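Local structure of isocitrate dehydrogenase [NAD] subunit 2, mitochondrial (Saccharomyces cerevisiae, 3BLX) at residues 81-86 / 274-279; 112-117 / 250-255; 132-137 / 166-171; 140-145 / 242-247; 289-294 / 342-347. The protein forms, with subunit 1, an octamer that catalyses the NAD+-dependent oxidative decarboxylation of isocitrate to 2-oxoglutarate in the citric acid cycle, and also binds RNA. One frame throughout, in Å; residues are numbered along the deposited sequence.

Interactions 1, 2 and 3 reach the large mixed sheet. Interaction 1 pairs two of its strands, whereas interactions 2 and 3, the centres of which lie about 13 Å apart, pack helices against the neighbouring strands 109-117 and 130-136. Interaction 4 starts the helix that interaction 2 uses further along, and lies about 12 Å from interaction 3 between centres. Interactions 2, 3 and 4 hold Arg-114, Arg-135, Tyr-142 and Asp-252, by similarity of the substrate, catalytic and metal sites. Glu-278 of interaction 1 has its side chain about 6 Å from that of Arg-104, by similarity a substrate ligand. Interaction 5 is remote from these sites: about 36 Å from interaction 4 between centres, about 7 Å from interaction 1 between nearest atoms.

Interaction 1: 81-86 / 274-279; sequences LVALKG and ISIFEA
Parallel pairing of strands 82-85 and 275-279 builds part of the large mixed sheet of the isocitrate/isopropylmalate dehydrogenase fold, with Ala-83 beside Ile-276 and Leu-84 beside Phe-277. The backbone bonds alternate: Ser-275 N donates to Leu-81 O (3.2 Å), Ala-83 N to Ser-275 O (3.2 Å) and Phe-277 N to Ala-83 O (3.1 Å), while the bond from Lys-85 N to Phe-277 O is weak. On the face carrying Leu-84 and Phe-277, which helix 296-309 covers, the two side chains meet at about a right angle, Leu-84 CD1 lying 4.1 Å from Phe-277 CB. The phenyl ring turns its edge to Ala-83 O. The other face, toward helix 99-107, holds Ala-83 CB against Ile-276 CG1 at 4.0 Å. Here Lys-85 and Glu-278 run side by side in the same direction, each with CG placed between its backbone N and carbonyl carbon (chi1 71° and 52°). The glutamate chain stays extended beyond CG. In the lysine, bends at chi3 and chi4 turn the ammonium group across to the glutamate, where Lys-85 NZ forms a salt bridge of 2.9 Å with Glu-278 OE1, from above the carboxylate plane.

Interaction 2: 112-117 / 250-255; sequences NVRPAK and LSDLNS
Arg-114 of strand 109-117 reaches across to helix 244-258 and forms a salt bridge with Asp-252, its NH2 lying 2.7 Å from OD1. The oxygen is met nearly along its C-O axis, yet the two flat groups are turned 50° against each other. The same guanidinium lies under Ser-251, whose OG sits 3.5 Å above the plane and over its centre. At the edge, Ser-255 OG lies in plane, 3.0 Å from Arg-114 NH1. Bends at chi2 (-88°) and chi3 carry the arginine chain across the helix, past Ser-251, with Arg-114 CG 3.9 Å from Ser-251 CB. Further along the strand, Ala-116 packs on the next turn, its CB 3.9 Å from Asn-254 CB. The axes of the two short segments approach to 8.2 Å at an angle of 22°, close packing of a helix on its sheet.

The serines that flank the guanidinium are themselves held. Ser-251 OG bonds to Gly-247 O one turn back, and Ser-255 OG to Thr-265 OG1. Asp-252 also packs on Asp-217 of a subunit 1 chain. By similarity Arg-114 binds substrate and Asp-252 binds magnesium. In this apo form a probable substrate ligand and a probable metal ligand are therefore bonded directly to each other, and binding of substrate or metal would probably have to share or replace that bond.

Interaction 3: 132-137 / 166-171; sequences VLIREN and ERVIRY
Val-168, on the buried side of helix 162-178, meets strand 130-136 with both of its methyl groups. CG1 lies 3.8 Å from the backbone oxygen Arg-135 O and 4.1 Å from Ile-134 CG2, the two side chains sliding past each other in opposite directions. The other methyl, Val-168 CG2, rests against Glu-136 CG (3.4 Å) and CB, where the chains cross at about a right angle. Next in sequence, Ile-169 turns from the strand to helix 195-208. Arg-170 likewise serves the outer side, with a salt bridge to Glu-210. Tyr-171 brings the helix back to the sheet: its CG is anti to the backbone N (chi1 -173°), which directs the ring past Ile-134, and Tyr-171 CD2 at the ring edge lies 4.4 Å from Ile-134 CG1. The ring also touches Val-113 of the adjoining strand 109-117.

Strand and helix run almost antiparallel, the axes of the two short segments 8.4 Å apart at 165°. The chain between them forms the hairpin of strands 140-148 and 153-161, so this contact closes the base of that excursion. Glu-136 bends at chi2 (-77°), and its OE1 accepts a hydrogen bond from Glu-139 N, which ties the strand end to the turn that follows. Arg-135, by similarity a substrate ligand, starts out from the opposite side of the strand. The chemistry divides accordingly: toward the helix the side-chain contacts are between carbon atoms, joined by the backbone oxygen of Arg-135 against a valine methyl, and Glu-136 presents CB and CG there while its OE1 serves the turn.

Interaction 4: 140-145 / 242-247; sequences GEYSGI and CPNLYG
The side-chain amide of Asn-244, at the start of helix 244-258, is held at both ends. Its OD1 accepts a weak hydrogen bond of 3.2 Å from Glu-141 N, and its ND2 donates to Glu-136 O. A chi1 of 170° swings the amide away from its own backbone N and into the turn at 140-143. There it also meets Tyr-142: ND2 stands 3.5 Å above the ring plane, over its centre, with the ring and amide planes 71° apart. Gly-140, with positive phi (77°) and no side chain, brings its CA to 3.6 Å from Asn-244 OD1.

Glu-141 takes the other flank. Its chain is extended beyond CG and crosses Leu-245 at about a right angle, OE1 lying 3.9 Å from Leu-245 CD1. Glu-141 OE2 has a long, weak ion pair with Lys-183 of a subunit 1 chain, so this corner lies at a subunit boundary.

The far end of the tyrosine reaches the active-site region: Tyr-142 OH is hydrogen-bonded to Arg-135 NH2 and weakly to Asp-248. Tyr-142 is critical for catalysis by similarity, and Arg-135 and Asp-248 are, by similarity, ligands of substrate and magnesium respectively. Asn-244 thus probably serves as a second-shell group: bonded to Glu-136 O and weakly to Glu-141 N, while its amide nitrogen points onto the ring face, it probably helps to set the position and tilt of that ring.

Interaction 5: 289-294 / 342-347; sequences GQDKAN and TTSSFT
Asp-291 adopts a left-handed backbone conformation (phi 65°, psi 30°) that presents its carbonyl oxygen to Thr-343 and its carboxylate to Ser-344. Asp-291 O accepts a nearly straight bond from Thr-343 N, 3.0 Å long at 175°. The carboxylate oxygen OD1 is gripped twice on its syn side by one residue, from Ser-344 N at 3.3 Å and from Ser-344 OG at 3.0 Å. Ser-344 OG lies anti to the carbonyl carbon, beside its own backbone N, and this rotamer aims hydroxyl and N-H at the same oxygen. Thr-342 OG1, anti to its N, sits 2.8 Å from both Asp-291 O and Asp-291 OD1, two acceptors for a single proton. Thr-343 shares this rotamer, which turns its CG2 methyl to the aspartate, while Thr-343 CB packs 3.2 Å from Ala-293 O.

These N-H groups belong to the first turn of helix 343-352, the C-terminal helix, which the loop before helix 296-309 thus holds by its start. Thr-342 occupies the N-cap position without a capping bond of its own; instead Thr-342 N donates to Ser-345 OG at 2.9 Å. Glu-35 OE1 lies close to Asp-291 OD2, a like charge that the helix start may partly offset.

Interaction 1: 81-86 / 274-279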
# COMPACT_ATOMS: atom_id res chain seq x y z
N LEU B 81 -1.33 -50.39 31.29
CA LEU B 81 -0.11 -50.47 30.47
C LEU B 81 -0.38 -50.74 28.98
O LEU B 81 0.55 -50.76 28.16
CB LEU B 81 0.89 -51.49 31.03
CG LEU B 81 1.42 -51.30 32.45
CD1 LEU B 81 2.54 -52.28 32.72
CD2 LEU B 81 1.89 -49.86 32.70
N VAL B 82 -1.66 -50.95 28.65
CA VAL B 82 -2.07 -51.16 27.27
C VAL B 82 -3.41 -50.50 26.99
O VAL B 82 -4.26 -50.44 27.87
CB VAL B 82 -2.17 -52.65 26.94
CG1 VAL B 82 -2.89 -52.85 25.64
CG2 VAL B 82 -0.80 -53.23 26.84
N ALA B 83 -3.57 -49.98 25.77
CA ALA B 83 -4.83 -49.39 25.32
C ALA B 83 -5.04 -49.72 23.86
O ALA B 83 -4.08 -50.01 23.15
CB ALA B 83 -4.81 -47.89 25.52
N LEU B 84 -6.29 -49.67 23.42
CA LEU B 84 -6.64 -49.92 22.03
C LEU B 84 -7.66 -48.92 21.54
O LEU B 84 -8.85 -49.15 21.70
CB LEU B 84 -7.22 -51.32 21.87
CG LEU B 84 -7.86 -51.61 20.52
CD1 LEU B 84 -6.79 -51.93 19.51
CD2 LEU B 84 -8.84 -52.74 20.62
N LYS B 85 -7.23 -47.82 20.92
CA LYS B 85 -8.16 -46.76 20.55
C LYS B 85 -8.61 -46.82 19.09
O LYS B 85 -7.87 -47.24 18.22
CB LYS B 85 -7.59 -45.37 20.89
CG LYS B 85 -6.43 -44.92 20.03
CD LYS B 85 -5.92 -43.54 20.45
CE LYS B 85 -6.75 -42.42 19.86
NZ LYS B 85 -6.68 -42.35 18.37
N GLY B 86 -9.84 -46.40 18.84
CA GLY B 86 -10.33 -46.20 17.49
C GLY B 86 -10.18 -44.74 17.12
O GLY B 86 -9.51 -44.00 17.83
N ILE B 274 3.88 -47.98 28.70
CA ILE B 274 2.57 -47.98 28.05
C ILE B 274 2.70 -48.17 26.53
O ILE B 274 3.73 -47.83 25.96
CB ILE B 274 1.77 -46.66 28.31
CG1 ILE B 274 1.64 -46.36 29.81
CG2 ILE B 274 0.39 -46.73 27.71
CD1 ILE B 274 2.65 -45.34 30.32
N SER B 275 1.67 -48.72 25.90
CA SER B 275 1.63 -48.86 24.44
C SER B 275 0.20 -48.80 23.94
O SER B 275 -0.66 -49.54 24.41
CB SER B 275 2.28 -50.17 23.99
OG SER B 275 3.69 -50.12 24.11
N ILE B 276 -0.05 -47.94 22.97
CA ILE B 276 -1.39 -47.73 22.47
C ILE B 276 -1.47 -48.22 21.04
O ILE B 276 -0.53 -48.04 20.29
CB ILE B 276 -1.74 -46.26 22.55
CG1 ILE B 276 -1.69 -45.81 24.01
CG2 ILE B 276 -3.08 -45.99 21.93
CD1 ILE B 276 -2.22 -44.43 24.26
N PHE B 277 -2.58 -48.84 20.68
CA PHE B 277 -2.72 -49.48 19.37
C PHE B 277 -3.95 -48.95 18.72
O PHE B 277 -4.99 -48.86 19.35
CB PHE B 277 -2.83 -50.99 19.54
CG PHE B 277 -1.61 -51.61 20.15
CD1 PHE B 277 -0.66 -52.25 19.36
CD2 PHE B 277 -1.38 -51.50 21.52
CE1 PHE B 277 0.49 -52.81 19.93
CE2 PHE B 277 -0.22 -52.06 22.11
CZ PHE B 277 0.71 -52.72 21.31
N GLU B 278 -3.85 -48.58 17.45
CA GLU B 278 -4.94 -47.87 16.80
C GLU B 278 -4.95 -48.06 15.31
O GLU B 278 -3.92 -48.32 14.71
CB GLU B 278 -4.84 -46.37 17.09
CG GLU B 278 -3.48 -45.73 16.80
CD GLU B 278 -3.47 -44.18 16.97
OE1 GLU B 278 -4.54 -43.53 16.88
OE2 GLU B 278 -2.38 -43.61 17.18
N ALA B 279 -6.13 -47.94 14.72
CA ALA B 279 -6.21 -47.80 13.28
C ALA B 279 -5.81 -46.36 12.95
O ALA B 279 -5.85 -45.50 13.81
CB ALA B 279 -7.61 -48.08 12.82

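Interaction 2: 112-117 / 250-255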
# COMPACT_ATOMS: atom_id res chain seq x y z
N ASN B 112 6.58 -45.45 16.61
CA ASN B 112 5.35 -45.75 15.89
C ASN B 112 5.63 -46.89 14.92
O ASN B 112 6.46 -46.75 14.05
CB ASN B 112 4.86 -44.50 15.14
CG ASN B 112 3.52 -44.70 14.44
OD1 ASN B 112 3.43 -44.69 13.21
ND2 ASN B 112 2.47 -44.88 15.22
N VAL B 113 4.95 -48.03 15.10
CA VAL B 113 5.14 -49.18 14.23
C VAL B 113 4.04 -49.27 13.19
O VAL B 113 2.88 -49.33 13.55
CB VAL B 113 5.17 -50.45 15.03
CG1 VAL B 113 5.42 -51.64 14.13
CG2 VAL B 113 6.23 -50.32 16.11
N ARG B 114 4.40 -49.24 11.92
CA ARG B 114 3.42 -49.20 10.82
C ARG B 114 3.67 -50.30 9.80
O ARG B 114 4.48 -50.10 8.89
CB ARG B 114 3.50 -47.87 10.08
CG ARG B 114 2.68 -46.76 10.67
CD ARG B 114 1.29 -46.79 10.12
NE ARG B 114 0.85 -45.45 9.75
CZ ARG B 114 0.46 -45.09 8.54
NH1 ARG B 114 0.42 -45.96 7.55
NH2 ARG B 114 0.09 -43.85 8.31
N PRO B 115 2.97 -51.44 9.94
CA PRO B 115 2.97 -52.56 8.98
C PRO B 115 2.15 -52.22 7.76
O PRO B 115 1.12 -51.60 7.91
CB PRO B 115 2.24 -53.66 9.74
CG PRO B 115 2.28 -53.26 11.16
CD PRO B 115 2.19 -51.78 11.14
N ALA B 116 2.60 -52.58 6.57
CA ALA B 116 1.73 -52.53 5.40
C ALA B 116 1.77 -53.85 4.62
O ALA B 116 2.70 -54.08 3.88
CB ALA B 116 2.09 -51.37 4.50
N LYS B 117 0.77 -54.72 4.83
CA LYS B 117 0.75 -56.02 4.16
C LYS B 117 -0.41 -56.16 3.17
O LYS B 117 -1.49 -55.65 3.41
CB LYS B 117 0.77 -57.19 5.16
CG LYS B 117 1.24 -58.51 4.52
CD LYS B 117 1.49 -59.65 5.52
CE LYS B 117 0.22 -60.41 5.90
NZ LYS B 117 0.47 -61.52 6.89
N LEU B 250 6.72 -41.80 4.37
CA LEU B 250 7.04 -43.17 4.04
C LEU B 250 5.95 -44.14 4.45
O LEU B 250 5.56 -44.99 3.68
CB LEU B 250 8.37 -43.60 4.65
CG LEU B 250 9.57 -42.91 3.99
CD1 LEU B 250 10.87 -43.55 4.46
CD2 LEU B 250 9.44 -42.96 2.47
N SER B 251 5.44 -44.02 5.67
CA SER B 251 4.40 -44.93 6.11
C SER B 251 3.11 -44.81 5.28
O SER B 251 2.42 -45.81 5.05
CB SER B 251 4.14 -44.78 7.60
OG SER B 251 3.63 -43.51 7.89
N ASP B 252 2.80 -43.60 4.80
CA ASP B 252 1.61 -43.39 3.97
C ASP B 252 1.81 -43.89 2.53
O ASP B 252 0.86 -44.26 1.85
CB ASP B 252 1.18 -41.91 3.98
CG ASP B 252 0.16 -41.59 5.09
OD1 ASP B 252 0.31 -42.07 6.24
OD2 ASP B 252 -0.79 -40.82 4.80
N LEU B 253 3.04 -43.88 2.07
CA LEU B 253 3.40 -44.46 0.79
C LEU B 253 3.34 -46.00 0.85
O LEU B 253 2.92 -46.65 -0.08
CB LEU B 253 4.80 -43.98 0.41
CG LEU B 253 5.43 -44.39 -0.90
CD1 LEU B 253 6.40 -43.33 -1.35
CD2 LEU B 253 6.14 -45.68 -0.70
N ASN B 254 3.77 -46.57 1.97
CA ASN B 254 3.66 -48.00 2.18
C ASN B 254 2.20 -48.47 2.14
O ASN B 254 1.86 -49.48 1.53
CB ASN B 254 4.37 -48.43 3.48
CG ASN B 254 5.89 -48.27 3.41
OD1 ASN B 254 6.45 -48.04 2.33
ND2 ASN B 254 6.56 -48.41 4.55
N SER B 255 1.33 -47.72 2.80
CA SER B 255 -0.08 -48.06 2.83
C SER B 255 -0.72 -47.91 1.45
O SER B 255 -1.70 -48.57 1.13
CB SER B 255 -0.82 -47.23 3.89
OG SER B 255 -0.41 -47.63 5.19

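Interaction 3: 132-137 / 166-171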
# COMPACT_ATOMS: atom_id res chain seq x y z
N VAL B 132 7.45 -53.25 6.86
CA VAL B 132 7.41 -52.81 8.26
C VAL B 132 8.28 -51.55 8.43
O VAL B 132 9.48 -51.59 8.16
CB VAL B 132 7.89 -53.92 9.24
CG1 VAL B 132 7.85 -53.42 10.65
CG2 VAL B 132 7.01 -55.12 9.11
N LEU B 133 7.66 -50.45 8.86
CA LEU B 133 8.36 -49.19 9.10
C LEU B 133 8.24 -48.73 10.56
O LEU B 133 7.14 -48.62 11.08
CB LEU B 133 7.82 -48.11 8.17
CG LEU B 133 8.47 -46.73 8.31
CD1 LEU B 133 9.94 -46.80 8.00
CD2 LEU B 133 7.82 -45.69 7.43
N ILE B 134 9.36 -48.49 11.22
CA ILE B 134 9.34 -47.92 12.55
C ILE B 134 9.82 -46.46 12.45
O ILE B 134 10.88 -46.18 11.91
CB ILE B 134 10.23 -48.70 13.54
CG1 ILE B 134 9.56 -50.00 13.98
CG2 ILE B 134 10.42 -47.91 14.80
CD1 ILE B 134 9.62 -51.06 12.98
N ARG B 135 9.03 -45.52 12.94
CA ARG B 135 9.43 -44.13 12.87
C ARG B 135 9.50 -43.49 14.25
O ARG B 135 8.74 -43.86 15.14
CB ARG B 135 8.52 -43.37 11.92
CG ARG B 135 7.35 -42.71 12.58
CD ARG B 135 7.15 -41.30 11.97
NE ARG B 135 5.87 -40.69 12.36
CZ ARG B 135 4.67 -41.14 11.98
NH1 ARG B 135 4.56 -42.21 11.19
NH2 ARG B 135 3.58 -40.53 12.40
N GLU B 136 10.43 -42.55 14.44
CA GLU B 136 10.54 -41.80 15.70
C GLU B 136 9.33 -40.84 15.88
O GLU B 136 8.83 -40.28 14.91
CB GLU B 136 11.86 -41.03 15.70
CG GLU B 136 12.55 -40.91 17.06
CD GLU B 136 11.93 -39.86 17.97
OE1 GLU B 136 11.28 -38.92 17.46
OE2 GLU B 136 12.08 -39.98 19.20
N ASN B 137 8.86 -40.67 17.10
CA ASN B 137 7.67 -39.85 17.34
C ASN B 137 7.86 -38.61 18.24
O ASN B 137 7.01 -37.71 18.26
CB ASN B 137 6.55 -40.71 17.93
CG ASN B 137 5.44 -40.98 16.93
OD1 ASN B 137 5.41 -40.43 15.83
ND2 ASN B 137 4.52 -41.85 17.33
N GLU B 166 18.72 -43.43 19.62
CA GLU B 166 19.17 -44.69 20.18
C GLU B 166 18.06 -45.18 21.06
O GLU B 166 18.15 -45.11 22.28
CB GLU B 166 20.43 -44.47 21.03
CG GLU B 166 20.87 -45.64 21.90
CD GLU B 166 21.82 -45.23 23.04
OE1 GLU B 166 22.39 -44.10 23.00
OE2 GLU B 166 21.99 -46.04 23.99
N ARG B 167 17.00 -45.65 20.43
CA ARG B 167 15.79 -45.94 21.18
C ARG B 167 14.71 -46.37 20.24
O ARG B 167 14.09 -47.40 20.47
CB ARG B 167 15.33 -44.75 21.98
CG ARG B 167 14.32 -45.12 23.04
CD ARG B 167 14.35 -44.18 24.23
NE ARG B 167 13.83 -42.87 23.87
CZ ARG B 167 14.12 -41.75 24.52
NH1 ARG B 167 14.94 -41.80 25.57
NH2 ARG B 167 13.61 -40.60 24.11
N VAL B 168 14.45 -45.59 19.19
CA VAL B 168 13.75 -46.13 18.03
C VAL B 168 14.64 -47.11 17.31
O VAL B 168 14.13 -48.02 16.68
CB VAL B 168 13.36 -45.10 16.93
CG1 VAL B 168 11.91 -44.76 17.00
CG2 VAL B 168 14.26 -43.90 16.92
N ILE B 169 15.95 -46.90 17.36
CA ILE B 169 16.84 -47.78 16.64
C ILE B 169 17.01 -49.09 17.41
O ILE B 169 16.93 -50.17 16.82
CB ILE B 169 18.15 -47.09 16.28
CG1 ILE B 169 17.86 -45.97 15.28
CG2 ILE B 169 19.12 -48.08 15.66
CD1 ILE B 169 19.06 -45.15 14.91
N ARG B 170 17.19 -49.02 18.73
CA ARG B 170 17.16 -50.25 19.54
C ARG B 170 15.89 -51.02 19.26
O ARG B 170 15.93 -52.20 18.93
CB ARG B 170 17.25 -49.99 21.05
CG ARG B 170 18.64 -49.81 21.57
CD ARG B 170 18.76 -50.26 23.00
NE ARG B 170 20.08 -50.84 23.19
CZ ARG B 170 21.15 -50.13 23.49
NH1 ARG B 170 21.04 -48.81 23.66
NH2 ARG B 170 22.32 -50.72 23.64
N TYR B 171 14.75 -50.34 19.38
CA TYR B 171 13.47 -50.99 19.21
C TYR B 171 13.37 -51.60 17.84
O TYR B 171 12.75 -52.64 17.70
CB TYR B 171 12.31 -50.02 19.44
CG TYR B 171 10.98 -50.71 19.42
CD1 TYR B 171 10.44 -51.24 20.59
CD2 TYR B 171 10.27 -50.86 18.24
CE1 TYR B 171 9.23 -51.89 20.58
CE2 TYR B 171 9.05 -51.53 18.22
CZ TYR B 171 8.54 -52.04 19.40
OH TYR B 171 7.34 -52.70 19.38

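Interaction 4: 140-145 / 242-247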
# COMPACT_ATOMS: atom_id res chain seq x y z
N GLY B 140 11.87 -33.97 16.00
CA GLY B 140 11.64 -33.67 14.61
C GLY B 140 10.69 -32.50 14.45
O GLY B 140 10.71 -31.56 15.23
N GLU B 141 9.85 -32.57 13.43
CA GLU B 141 8.88 -31.53 13.18
C GLU B 141 7.72 -31.54 14.17
O GLU B 141 6.91 -30.63 14.17
CB GLU B 141 8.35 -31.65 11.75
CG GLU B 141 7.88 -33.06 11.38
CD GLU B 141 7.70 -33.24 9.88
OE1 GLU B 141 8.16 -32.36 9.11
OE2 GLU B 141 7.12 -34.27 9.46
N TYR B 142 7.64 -32.56 15.01
CA TYR B 142 6.63 -32.60 16.07
C TYR B 142 6.96 -31.63 17.21
O TYR B 142 6.07 -30.92 17.68
CB TYR B 142 6.43 -34.03 16.61
CG TYR B 142 5.70 -34.94 15.65
CD1 TYR B 142 5.47 -34.55 14.32
CD2 TYR B 142 5.25 -36.20 16.05
CE1 TYR B 142 4.81 -35.37 13.42
CE2 TYR B 142 4.59 -37.05 15.15
CZ TYR B 142 4.37 -36.62 13.84
OH TYR B 142 3.72 -37.45 12.95
N SER B 143 8.22 -31.61 17.63
CA SER B 143 8.71 -30.63 18.61
C SER B 143 9.30 -29.36 17.92
O SER B 143 10.11 -28.63 18.50
CB SER B 143 9.71 -31.28 19.60
OG SER B 143 10.93 -31.67 18.99
N GLY B 144 8.86 -29.09 16.70
CA GLY B 144 9.40 -28.00 15.91
C GLY B 144 8.88 -26.60 16.20
O GLY B 144 7.75 -26.41 16.68
N ILE B 145 9.70 -25.60 15.89
CA ILE B 145 9.36 -24.22 16.15
C ILE B 145 9.41 -23.39 14.87
O ILE B 145 10.36 -23.44 14.12
CB ILE B 145 10.29 -23.63 17.21
CG1 ILE B 145 10.05 -24.31 18.56
CG2 ILE B 145 10.11 -22.13 17.32
CD1 ILE B 145 10.95 -23.78 19.68
N CYS B 242 13.37 -44.79 10.41
CA CYS B 242 13.75 -43.47 9.92
C CYS B 242 13.51 -42.42 10.97
O CYS B 242 12.76 -42.64 11.93
CB CYS B 242 12.97 -43.12 8.66
SG CYS B 242 11.19 -43.06 8.93
N PRO B 243 14.17 -41.25 10.80
CA PRO B 243 13.94 -40.12 11.71
C PRO B 243 12.52 -39.59 11.53
O PRO B 243 11.89 -39.86 10.50
CB PRO B 243 14.96 -39.08 11.25
CG PRO B 243 15.94 -39.81 10.37
CD PRO B 243 15.18 -40.96 9.78
N ASN B 244 12.01 -38.87 12.52
CA ASN B 244 10.62 -38.42 12.48
C ASN B 244 10.23 -37.67 11.18
O ASN B 244 9.10 -37.78 10.72
CB ASN B 244 10.30 -37.59 13.73
CG ASN B 244 8.96 -36.89 13.63
OD1 ASN B 244 8.91 -35.67 13.43
ND2 ASN B 244 7.87 -37.64 13.75
N LEU B 245 11.19 -36.93 10.61
CA LEU B 245 11.02 -36.15 9.39
C LEU B 245 10.31 -36.84 8.20
O LEU B 245 9.39 -36.27 7.60
CB LEU B 245 12.38 -35.62 8.94
CG LEU B 245 12.28 -34.32 8.11
CD1 LEU B 245 12.00 -33.12 9.02
CD2 LEU B 245 13.52 -34.08 7.27
N TYR B 246 10.74 -38.04 7.86
CA TYR B 246 10.22 -38.73 6.70
C TYR B 246 9.21 -39.80 7.08
O TYR B 246 8.61 -40.44 6.22
CB TYR B 246 11.35 -39.39 5.92
CG TYR B 246 12.66 -38.66 5.97
CD1 TYR B 246 12.84 -37.49 5.26
CD2 TYR B 246 13.73 -39.16 6.71
CE1 TYR B 246 14.04 -36.81 5.30
CE2 TYR B 246 14.94 -38.49 6.76
CZ TYR B 246 15.09 -37.32 6.05
OH TYR B 246 16.29 -36.64 6.09
N GLY B 247 9.04 -40.02 8.38
CA GLY B 247 8.14 -41.06 8.86
C GLY B 247 6.72 -40.98 8.33
O GLY B 247 6.19 -41.99 7.87

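Interaction 5: 289-294 / 342-347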
# COMPACT_ATOMS: atom_id res chain seq x y z
N GLY B 289 -23.22 -44.91 12.04
CA GLY B 289 -24.56 -45.40 12.31
C GLY B 289 -25.10 -46.31 11.23
O GLY B 289 -25.82 -47.26 11.53
N GLN B 290 -24.76 -46.01 9.98
CA GLN B 290 -25.28 -46.73 8.82
C GLN B 290 -24.76 -48.18 8.70
O GLN B 290 -25.13 -48.91 7.78
CB GLN B 290 -25.03 -45.94 7.52
CG GLN B 290 -25.36 -44.45 7.60
CD GLN B 290 -25.17 -43.73 6.28
OE1 GLN B 290 -25.06 -44.36 5.22
NE2 GLN B 290 -25.12 -42.40 6.33
N ASP B 291 -23.90 -48.59 9.64
CA ASP B 291 -23.36 -49.95 9.68
C ASP B 291 -22.46 -50.34 8.49
O ASP B 291 -22.38 -51.50 8.11
CB ASP B 291 -24.49 -50.97 9.81
CG ASP B 291 -24.13 -52.14 10.70
OD1 ASP B 291 -24.16 -53.30 10.23
OD2 ASP B 291 -23.81 -51.90 11.89
N LYS B 292 -21.78 -49.36 7.90
CA LYS B 292 -20.96 -49.63 6.74
C LYS B 292 -19.46 -49.67 7.08
O LYS B 292 -18.64 -49.95 6.21
CB LYS B 292 -21.24 -48.61 5.64
CG LYS B 292 -22.69 -48.52 5.18
CD LYS B 292 -22.79 -47.73 3.87
CE LYS B 292 -24.19 -47.20 3.60
NZ LYS B 292 -24.22 -46.26 2.42
N ALA B 293 -19.13 -49.42 8.35
CA ALA B 293 -17.73 -49.29 8.78
C ALA B 293 -16.93 -50.56 8.55
O ALA B 293 -17.49 -51.64 8.49
CB ALA B 293 -17.66 -48.91 10.25
N ASN B 294 -15.61 -50.43 8.43
CA ASN B 294 -14.75 -51.59 8.26
C ASN B 294 -13.76 -51.77 9.40
O ASN B 294 -12.78 -51.05 9.51
CB ASN B 294 -14.02 -51.50 6.92
CG ASN B 294 -13.20 -52.74 6.63
OD1 ASN B 294 -13.00 -53.59 7.50
ND2 ASN B 294 -12.70 -52.85 5.40
N THR B 342 -21.88 -55.98 5.58
CA THR B 342 -22.17 -54.92 6.52
C THR B 342 -21.28 -55.16 7.72
O THR B 342 -20.76 -56.26 7.88
CB THR B 342 -23.63 -54.98 6.96
OG1 THR B 342 -24.04 -53.69 7.42
CG2 THR B 342 -23.82 -56.01 8.07
N THR B 343 -21.09 -54.14 8.56
CA THR B 343 -20.15 -54.29 9.67
C THR B 343 -20.61 -55.40 10.64
O THR B 343 -19.79 -56.04 11.27
CB THR B 343 -19.79 -52.93 10.37
OG1 THR B 343 -19.07 -53.16 11.59
CG2 THR B 343 -21.01 -52.13 10.64
N SER B 344 -21.91 -55.65 10.70
CA SER B 344 -22.46 -56.75 11.49
C SER B 344 -22.24 -58.10 10.82
O SER B 344 -21.78 -59.05 11.45
CB SER B 344 -23.95 -56.57 11.73
OG SER B 344 -24.21 -55.38 12.45
N SER B 345 -22.59 -58.18 9.54
CA SER B 345 -22.45 -59.43 8.81
C SER B 345 -20.99 -59.85 8.71
O SER B 345 -20.67 -61.02 8.67
CB SER B 345 -23.07 -59.30 7.43
OG SER B 345 -22.16 -58.76 6.52
N PHE B 346 -20.10 -58.87 8.68
CA PHE B 346 -18.66 -59.12 8.64
C PHE B 346 -18.19 -59.72 9.96
O PHE B 346 -17.44 -60.69 9.97
CB PHE B 346 -17.91 -57.82 8.33
CG PHE B 346 -16.43 -57.99 8.08
CD1 PHE B 346 -15.93 -58.02 6.78
CD2 PHE B 346 -15.53 -58.09 9.13
CE1 PHE B 346 -14.58 -58.17 6.54
CE2 PHE B 346 -14.17 -58.23 8.90
CZ PHE B 346 -13.69 -58.27 7.61
N THR B 347 -18.62 -59.14 11.08
CA THR B 347 -18.10 -59.56 12.38
C THR B 347 -18.32 -61.04 12.66
O THR B 347 -17.43 -61.72 13.15
CB THR B 347 -18.67 -58.71 13.55
OG1 THR B 347 -20.08 -58.94 13.69
CG2 THR B 347 -18.45 -57.26 13.29